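Local coordinates for hydrolase, haloacid dehalogenase-like family (Pseudomonas syringae pv. tomato, PDB 3S6J), which probably hydrolyses sugar phosphates with the aid of a bound metal ion, through the haloacid dehalogenase-like domain that forms this C-terminal piece of a longer protein, at residues E[146-151]-E[180-185]; E[172-177]-E[201-206]; E[186-191]-E[207-212]. All coordinates share one frame; numbering follows the deposited sequence.

Contact 1 (E[146-151]-E[180-185]); sequences GKPDPD and ARRCKA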
# COMPACT_ATOMS: atom_id res chain seq x y z
N GLY E 146 -14.81 7.58 -15.10
CA GLY E 146 -13.58 7.86 -14.40
C GLY E 146 -12.47 7.00 -14.94
O GLY E 146 -12.67 6.22 -15.89
N LYS E 147 -11.30 7.12 -14.34
CA LYS E 147 -10.17 6.31 -14.75
C LYS E 147 -10.52 4.83 -14.59
O LYS E 147 -11.27 4.45 -13.69
CB LYS E 147 -8.95 6.70 -13.94
CG LYS E 147 -8.54 8.15 -14.12
CD LYS E 147 -7.60 8.60 -13.00
CE LYS E 147 -7.39 10.10 -13.01
NZ LYS E 147 -6.53 10.56 -11.87
N PRO E 148 -9.97 3.98 -15.46
CA PRO E 148 -8.97 4.27 -16.50
C PRO E 148 -9.52 4.76 -17.84
O PRO E 148 -8.76 4.82 -18.82
CB PRO E 148 -8.31 2.92 -16.68
CG PRO E 148 -9.51 1.99 -16.61
CD PRO E 148 -10.21 2.52 -15.36
N ASP E 149 -10.82 5.07 -17.92
CA ASP E 149 -11.35 5.73 -19.10
C ASP E 149 -10.61 7.07 -19.30
O ASP E 149 -10.29 7.76 -18.33
CB ASP E 149 -12.85 5.94 -19.00
CG ASP E 149 -13.48 6.32 -20.34
OD1 ASP E 149 -13.31 7.49 -20.77
OD2 ASP E 149 -14.14 5.44 -20.94
N PRO E 150 -10.30 7.40 -20.56
CA PRO E 150 -9.52 8.59 -20.91
C PRO E 150 -10.30 9.89 -20.72
O PRO E 150 -9.73 10.97 -20.90
CB PRO E 150 -9.24 8.39 -22.41
CG PRO E 150 -9.55 6.97 -22.70
CD PRO E 150 -10.60 6.56 -21.73
N ASP E 151 -11.57 9.78 -20.37
CA ASP E 151 -12.44 10.95 -20.25
C ASP E 151 -11.81 12.11 -19.52
O ASP E 151 -11.73 13.22 -20.06
CB ASP E 151 -13.75 10.59 -19.58
CG ASP E 151 -14.88 10.44 -20.56
OD1 ASP E 151 -14.59 10.29 -21.77
OD2 ASP E 151 -16.06 10.49 -20.13
N ALA E 180 -3.76 7.16 -19.52
CA ALA E 180 -2.85 7.99 -20.29
C ALA E 180 -2.61 7.32 -21.64
O ALA E 180 -2.69 7.96 -22.69
CB ALA E 180 -1.54 8.23 -19.55
N ARG E 181 -2.27 6.04 -21.59
CA ARG E 181 -1.97 5.27 -22.79
C ARG E 181 -3.20 5.14 -23.71
O ARG E 181 -3.07 5.13 -24.92
CB ARG E 181 -1.42 3.90 -22.40
CG ARG E 181 -0.07 3.92 -21.69
CD ARG E 181 0.94 4.75 -22.49
NE ARG E 181 0.92 4.31 -23.87
CZ ARG E 181 1.13 5.08 -24.94
NH1 ARG E 181 1.39 6.38 -24.82
NH2 ARG E 181 1.06 4.52 -26.14
N ARG E 182 -4.38 5.04 -23.12
CA ARG E 182 -5.62 4.92 -23.90
C ARG E 182 -5.93 6.14 -24.76
O ARG E 182 -6.54 6.00 -25.81
CB ARG E 182 -6.79 4.56 -23.01
CG ARG E 182 -6.92 3.05 -22.82
CD ARG E 182 -7.89 2.65 -21.71
NE ARG E 182 -9.27 2.95 -22.08
CZ ARG E 182 -10.33 2.65 -21.34
NH1 ARG E 182 -10.17 2.05 -20.17
NH2 ARG E 182 -11.54 2.96 -21.77
N CYS E 183 -5.47 7.32 -24.34
CA CYS E 183 -5.59 8.51 -25.19
C CYS E 183 -4.24 8.88 -25.80
O CYS E 183 -4.07 9.98 -26.31
CB CYS E 183 -6.20 9.69 -24.43
SG CYS E 183 -5.33 10.17 -22.93
N LYS E 184 -3.30 7.94 -25.73
CA LYS E 184 -1.99 8.09 -26.35
C LYS E 184 -1.17 9.27 -25.79
O LYS E 184 -0.41 9.89 -26.53
CB LYS E 184 -2.14 8.22 -27.88
CG LYS E 184 -3.03 7.12 -28.54
CD LYS E 184 -2.73 5.74 -27.97
CE LYS E 184 -3.09 4.60 -28.92
NZ LYS E 184 -4.31 4.88 -29.68
N ALA E 185 -1.34 9.59 -24.51
CA ALA E 185 -0.51 10.61 -23.88
C ALA E 185 0.74 9.95 -23.29
O ALA E 185 0.88 8.72 -23.29
CB ALA E 185 -1.29 11.34 -22.79

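Contact 2 (E[172-177]-E[201-206]); sequences DAIWDM and ERAGAL. With CA (calcium ion), chain M.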
# COMPACT_ATOMS: atom_id res chain seq x y z
N ASP E 172 -0.14 8.25 -9.90
CA ASP E 172 0.49 7.32 -8.97
C ASP E 172 -0.11 5.94 -9.11
O ASP E 172 0.30 5.02 -8.41
CB ASP E 172 0.28 7.77 -7.52
CG ASP E 172 -1.16 7.67 -7.10
OD1 ASP E 172 -2.00 8.25 -7.80
OD2 ASP E 172 -1.48 7.01 -6.10
N ALA E 173 -1.09 5.80 -9.99
CA ALA E 173 -1.80 4.53 -10.08
C ALA E 173 -1.78 3.91 -11.49
O ALA E 173 -1.70 4.61 -12.51
CB ALA E 173 -3.24 4.69 -9.56
N ILE E 174 -1.81 2.59 -11.51
CA ILE E 174 -2.01 1.81 -12.73
C ILE E 174 -3.07 2.52 -13.58
O ILE E 174 -2.91 2.71 -14.78
CB ILE E 174 -2.47 0.38 -12.32
CG1 ILE E 174 -1.26 -0.50 -11.99
CG2 ILE E 174 -3.33 -0.25 -13.38
CD1 ILE E 174 -1.64 -1.80 -11.22
N TRP E 175 -4.14 2.95 -12.92
CA TRP E 175 -5.29 3.56 -13.58
C TRP E 175 -5.00 4.86 -14.31
O TRP E 175 -5.58 5.09 -15.35
CB TRP E 175 -6.44 3.69 -12.59
CG TRP E 175 -6.49 2.46 -11.75
CD1 TRP E 175 -6.24 2.37 -10.42
CD2 TRP E 175 -6.72 1.12 -12.22
NE1 TRP E 175 -6.33 1.06 -10.02
CE2 TRP E 175 -6.63 0.27 -11.10
CE3 TRP E 175 -7.01 0.56 -13.47
CZ2 TRP E 175 -6.82 -1.11 -11.19
CZ3 TRP E 175 -7.21 -0.81 -13.56
CH2 TRP E 175 -7.11 -1.63 -12.42
N ASP E 176 -4.10 5.69 -13.77
CA ASP E 176 -3.64 6.91 -14.45
C ASP E 176 -2.84 6.58 -15.70
O ASP E 176 -3.00 7.22 -16.74
CB ASP E 176 -2.72 7.76 -13.54
CG ASP E 176 -3.44 8.31 -12.32
OD1 ASP E 176 -3.23 7.76 -11.22
OD2 ASP E 176 -4.20 9.31 -12.44
N MSE E 177 -1.97 5.58 -15.59
CA MSE E 177 -1.12 5.18 -16.69
C MSE E 177 -1.93 4.55 -17.82
O MSE E 177 -1.74 4.88 -18.99
CB MSE E 177 -0.02 4.22 -16.21
CG MSE E 177 0.96 4.82 -15.20
SE MSE E 177 1.74 6.50 -15.87
CE MSE E 177 0.64 7.75 -14.89
N GLU E 201 5.09 0.63 -14.67
CA GLU E 201 5.70 0.37 -15.98
C GLU E 201 4.82 -0.53 -16.83
O GLU E 201 4.64 -0.29 -18.00
CB GLU E 201 7.10 -0.27 -15.83
CG GLU E 201 8.19 0.74 -15.49
CD GLU E 201 9.53 0.10 -15.19
OE1 GLU E 201 9.60 -1.14 -15.02
OE2 GLU E 201 10.53 0.83 -15.12
N ARG E 202 4.25 -1.57 -16.23
CA ARG E 202 3.38 -2.46 -16.98
C ARG E 202 2.05 -1.81 -17.38
O ARG E 202 1.45 -2.21 -18.35
CB ARG E 202 3.17 -3.77 -16.23
CG ARG E 202 4.33 -4.72 -16.47
CD ARG E 202 4.66 -5.55 -15.26
NE ARG E 202 3.95 -6.82 -15.26
CZ ARG E 202 2.87 -7.06 -14.52
NH1 ARG E 202 2.37 -6.11 -13.74
NH2 ARG E 202 2.30 -8.26 -14.58
N ALA E 203 1.63 -0.78 -16.66
CA ALA E 203 0.39 -0.09 -16.99
C ALA E 203 0.71 1.06 -17.93
O ALA E 203 -0.19 1.80 -18.33
CB ALA E 203 -0.30 0.42 -15.74
N GLY E 204 1.99 1.18 -18.29
CA GLY E 204 2.41 2.09 -19.33
C GLY E 204 3.28 3.28 -18.96
O GLY E 204 3.56 4.11 -19.81
N ALA E 205 3.72 3.38 -17.72
CA ALA E 205 4.59 4.50 -17.34
C ALA E 205 5.90 4.50 -18.14
O ALA E 205 6.53 3.45 -18.30
CB ALA E 205 4.86 4.49 -15.85
N LEU E 206 6.27 5.66 -18.68
CA LEU E 206 7.51 5.81 -19.44
C LEU E 206 8.70 6.03 -18.50
O LEU E 206 9.80 5.55 -18.78
CB LEU E 206 7.42 6.95 -20.45
CG LEU E 206 8.69 7.19 -21.32
CD1 LEU E 206 9.02 5.97 -22.20
CD2 LEU E 206 8.52 8.41 -22.18
CA CA M . -4.34 8.63 -7.40
O HOH W 1 -4.25 6.25 -6.19
O HOH W 2 -5.09 7.64 -9.48
O HOH W 3 -6.78 8.44 -6.69

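Contact 3 (E[186-191]-E[207-212]); sequences TGVGLL and RVYEDP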
# COMPACT_ATOMS: atom_id res chain seq x y z
N THR E 186 1.66 10.75 -22.79
CA THR E 186 2.85 10.18 -22.18
C THR E 186 2.63 10.11 -20.69
O THR E 186 2.32 11.11 -20.07
CB THR E 186 4.08 11.03 -22.47
OG1 THR E 186 4.21 11.17 -23.89
CG2 THR E 186 5.33 10.39 -21.87
N GLY E 187 2.76 8.91 -20.14
CA GLY E 187 2.48 8.68 -18.74
C GLY E 187 3.74 8.56 -17.92
O GLY E 187 4.72 7.92 -18.32
N VAL E 188 3.71 9.21 -16.76
CA VAL E 188 4.82 9.19 -15.81
C VAL E 188 4.25 8.84 -14.45
O VAL E 188 3.25 9.44 -14.01
CB VAL E 188 5.53 10.56 -15.76
CG1 VAL E 188 6.41 10.68 -14.53
CG2 VAL E 188 6.34 10.77 -17.04
N GLY E 189 4.86 7.86 -13.78
CA GLY E 189 4.31 7.34 -12.54
C GLY E 189 5.10 7.74 -11.31
O GLY E 189 6.33 7.87 -11.37
N LEU E 190 4.38 7.93 -10.20
CA LEU E 190 4.97 8.27 -8.90
C LEU E 190 4.71 7.14 -7.90
O LEU E 190 3.62 6.56 -7.87
CB LEU E 190 4.36 9.56 -8.35
CG LEU E 190 4.96 10.92 -8.72
CD1 LEU E 190 5.37 10.98 -10.16
CD2 LEU E 190 4.03 12.10 -8.35
N LEU E 191 5.71 6.86 -7.07
CA LEU E 191 5.61 5.82 -6.05
C LEU E 191 4.81 6.26 -4.81
O LEU E 191 4.54 5.45 -3.92
CB LEU E 191 7.01 5.36 -5.61
CG LEU E 191 7.96 4.88 -6.72
CD1 LEU E 191 9.31 4.47 -6.11
CD2 LEU E 191 7.34 3.70 -7.49
N ARG E 207 8.46 6.77 -17.41
CA ARG E 207 9.42 6.96 -16.33
C ARG E 207 8.66 6.82 -15.03
O ARG E 207 7.46 7.07 -14.98
CB ARG E 207 10.02 8.37 -16.36
CG ARG E 207 10.90 8.68 -17.57
CD ARG E 207 12.25 8.04 -17.44
NE ARG E 207 12.19 6.64 -17.82
CZ ARG E 207 13.23 5.81 -17.80
NH1 ARG E 207 14.44 6.24 -17.41
NH2 ARG E 207 13.06 4.54 -18.17
N VAL E 208 9.36 6.45 -13.97
CA VAL E 208 8.76 6.42 -12.66
C VAL E 208 9.66 7.16 -11.65
O VAL E 208 10.85 6.91 -11.59
CB VAL E 208 8.52 4.97 -12.21
CG1 VAL E 208 8.25 4.93 -10.69
CG2 VAL E 208 7.39 4.33 -13.02
N TYR E 209 9.06 8.06 -10.87
CA TYR E 209 9.78 8.80 -9.85
C TYR E 209 9.17 8.56 -8.47
O TYR E 209 8.01 8.11 -8.36
CB TYR E 209 9.76 10.29 -10.19
CG TYR E 209 10.37 10.54 -11.55
CD1 TYR E 209 11.75 10.40 -11.76
CD2 TYR E 209 9.58 10.88 -12.62
CE1 TYR E 209 12.31 10.60 -12.99
CE2 TYR E 209 10.13 11.08 -13.87
CZ TYR E 209 11.50 10.94 -14.04
OH TYR E 209 12.03 11.14 -15.28
N GLU E 210 9.93 8.87 -7.43
CA GLU E 210 9.43 8.66 -6.07
C GLU E 210 8.20 9.49 -5.77
O GLU E 210 7.18 8.97 -5.30
CB GLU E 210 10.50 8.96 -5.05
CG GLU E 210 11.63 7.97 -5.13
CD GLU E 210 12.67 8.20 -4.07
OE1 GLU E 210 12.77 9.34 -3.56
OE2 GLU E 210 13.39 7.23 -3.73
N ASP E 211 8.32 10.79 -6.03
CA ASP E 211 7.34 11.75 -5.58
C ASP E 211 7.54 13.04 -6.41
O ASP E 211 8.36 13.07 -7.32
CB ASP E 211 7.45 11.96 -4.05
CG ASP E 211 8.87 12.34 -3.60
OD1 ASP E 211 9.62 12.90 -4.42
OD2 ASP E 211 9.24 12.08 -2.43
N PRO E 212 6.73 14.09 -6.15
CA PRO E 212 6.84 15.27 -7.01
C PRO E 212 8.24 15.89 -6.99
O PRO E 212 8.68 16.39 -8.02
CB PRO E 212 5.80 16.24 -6.43
CG PRO E 212 4.80 15.32 -5.74
CD PRO E 212 5.59 14.17 -5.21

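Contact 1 (E[146-151]-E[180-185])
Arg-182 and Cys-183, where helix 174-182 ends, lie against the Pro-148 to Pro-150 turn, which leads into helix 151-160. This surface contact belongs to the Rossmann-like core of the haloacid dehalogenase fold. Lys-147, which opens the turn sequence and fits the motif III lysine of this family, turns its amine away from the contact to a salt bridge with Asp-12. Along the helix end, Ala-180 faces inward, its small methyl suiting a place against Val-169 of the sheet. Arg-181 is exposed and takes no part across the contact; its NH1 makes a weak bond to Ala-185 O. Arg-182 carries most of the contact. Its chain bends at chi3 (70°), which lays the guanidinium with one face over the Pro-148 carbonyl, the Asp-149 backbone N and Pro-150 CD. NH1 comes within 3.4 Å of Pro-148 O, but at too poor an angle for a hydrogen bond. At the other end NH2 reaches Asp-149 OD2 at 3.7 Å, a long salt bridge with the two planar groups turned 65° apart. The other oxygen of that carboxylate serves the next helix: Asp-151 N bonds to Asp-149 OD1 at 2.9 Å, through the anti lone pair, as a cap. Nearer the backbone, the compact, rigid ring of Pro-150 packs on the Arg-182 chain, its CG 3.7 Å from Arg-182 CB. Cys-183, small enough to fit here, brings its CB to 3.9 Å from Pro-150 CB, and its side chain also touches Leu-154 and Ile-164. Lys-184 then adopts positive phi (62°) as the C-prime residue of a Schellman motif, with a weak bond back to Arg-181 O. The motif is completed as Ala-185 N donates to Ala-180 O at 2.8 Å.

Contact 2 (E[172-177]-E[201-206])
Ile-174 and Met-177, one turn apart at the start of helix 174-182, pack against Ala-203 and Ala-205, just beyond helix 197-202. The two helices lie on the same side of the Rossmann-like sheet, and this apolar seam joins them behind the metal site of the haloacid dehalogenase fold. No hydrogen bond crosses it. The Ala-203 methyl sits at the centre: its CB lies 3.9 Å from Ile-174 CG2 and 3.8 Å from Met-177 CB, a place where a short side chain lets the backbones come near. Met-177 is a selenomethionine; its chain bends at chi2 (-53°) and again at chi3, which carries SE along the loop to 3.7 Å from Ala-205 CB. Such a long, flexible apolar chain suits a buried position between the helix and strand 186-190.

Backbone atoms share in the packing. Ile-174 O touches Ala-203 CB at 3.6 Å, and Met-177 CB lies 3.2 Å from Ala-203 O. Gly-204 ends its helix in a Schellman motif; at its phi of 114° a beta carbon would press on the carbonyl of the preceding residue.

The polar interactions gather on the far side of segment 172-177. Asp-172, Asp-12 and the Asp-14 carbonyl, with three waters, coordinate the calcium ion, consistent with the site that usually holds magnesium in this family. Asp-172 OD2 takes a bond from one of those waters. Asp-176 is a second-shell residue: OD2 pairs with Lys-147, while OD1 accepts from Ala-173 N at 3.2 Å, through its anti lone pair, fixing the start of the helix against the metal loop. The same oxygen also serves the metal's own shell: a water 2.4 Å from the calcium ion donates to Asp-176 OD1 at 2.5 Å.

Contact 3 (E[186-191]-E[207-212])
Gly-189 and Leu-191 make the backbone bonds that form the tight part of this parallel contact. Gly-189 N donates to Arg-207 O at 3.0 Å, almost straight (170°), and Tyr-209 N returns the bond to Gly-189 O at 2.8 Å. Leu-191 N continues the pairing to Tyr-209 O at 2.9 Å. Glycine suits the middle position because a beta carbon there would crowd Val-208 CG2. On the face carrying Val-188, Leu-190 and Tyr-209, Val-188 CG1 meets the edge of the Tyr-209 ring, 3.7 Å from CD2, and Leu-190 CD2 reaches Pro-212 CD at 4.1 Å. Beyond the strand end, Leu-191 CD2 lies across Val-208 CG1 at 3.5 Å.

The Arg-207 side chain is the loose, exposed part: Val-188 CG2 comes only to 4.4 Å from its CB. Glu-210, partly exposed, points away and forms a salt bridge to Arg-43 of the second subunit, whose Trp-42 packs on Leu-191.

Strand 186-190 thus lies between strand 167-171 and strand 207-209, the sheet's edge within the chain. Strands 186-190 and 207-209 are joined through helix 197-202 as a beta-alpha-beta crossover; helices 212-217 and 219-222 cover the Val-188, Leu-190 and Tyr-209 face.

How the contacts relate
From the N terminus, segment 146-151 opens contact 1, and 172-177 opens contact 2 before 180-185 closes the first loop, so these two cross, sharing helix 174-182. Segment 186-191 then starts contact 3; 201-206 closes contact 2 and 207-212 closes contact 3 soon after, a second crossing. Contacts 1 and 3 follow in series. Contact 1 joins the turn before helix 151-160 to the end of helix 174-182, contact 2 joins that helix's start to the helix 197-202 loop, and contact 3 adds the edge strand. A probable hydrogen bond from Leu-206 N to Gly-187 O (2.8 Å) continues contact 2 into the sheet.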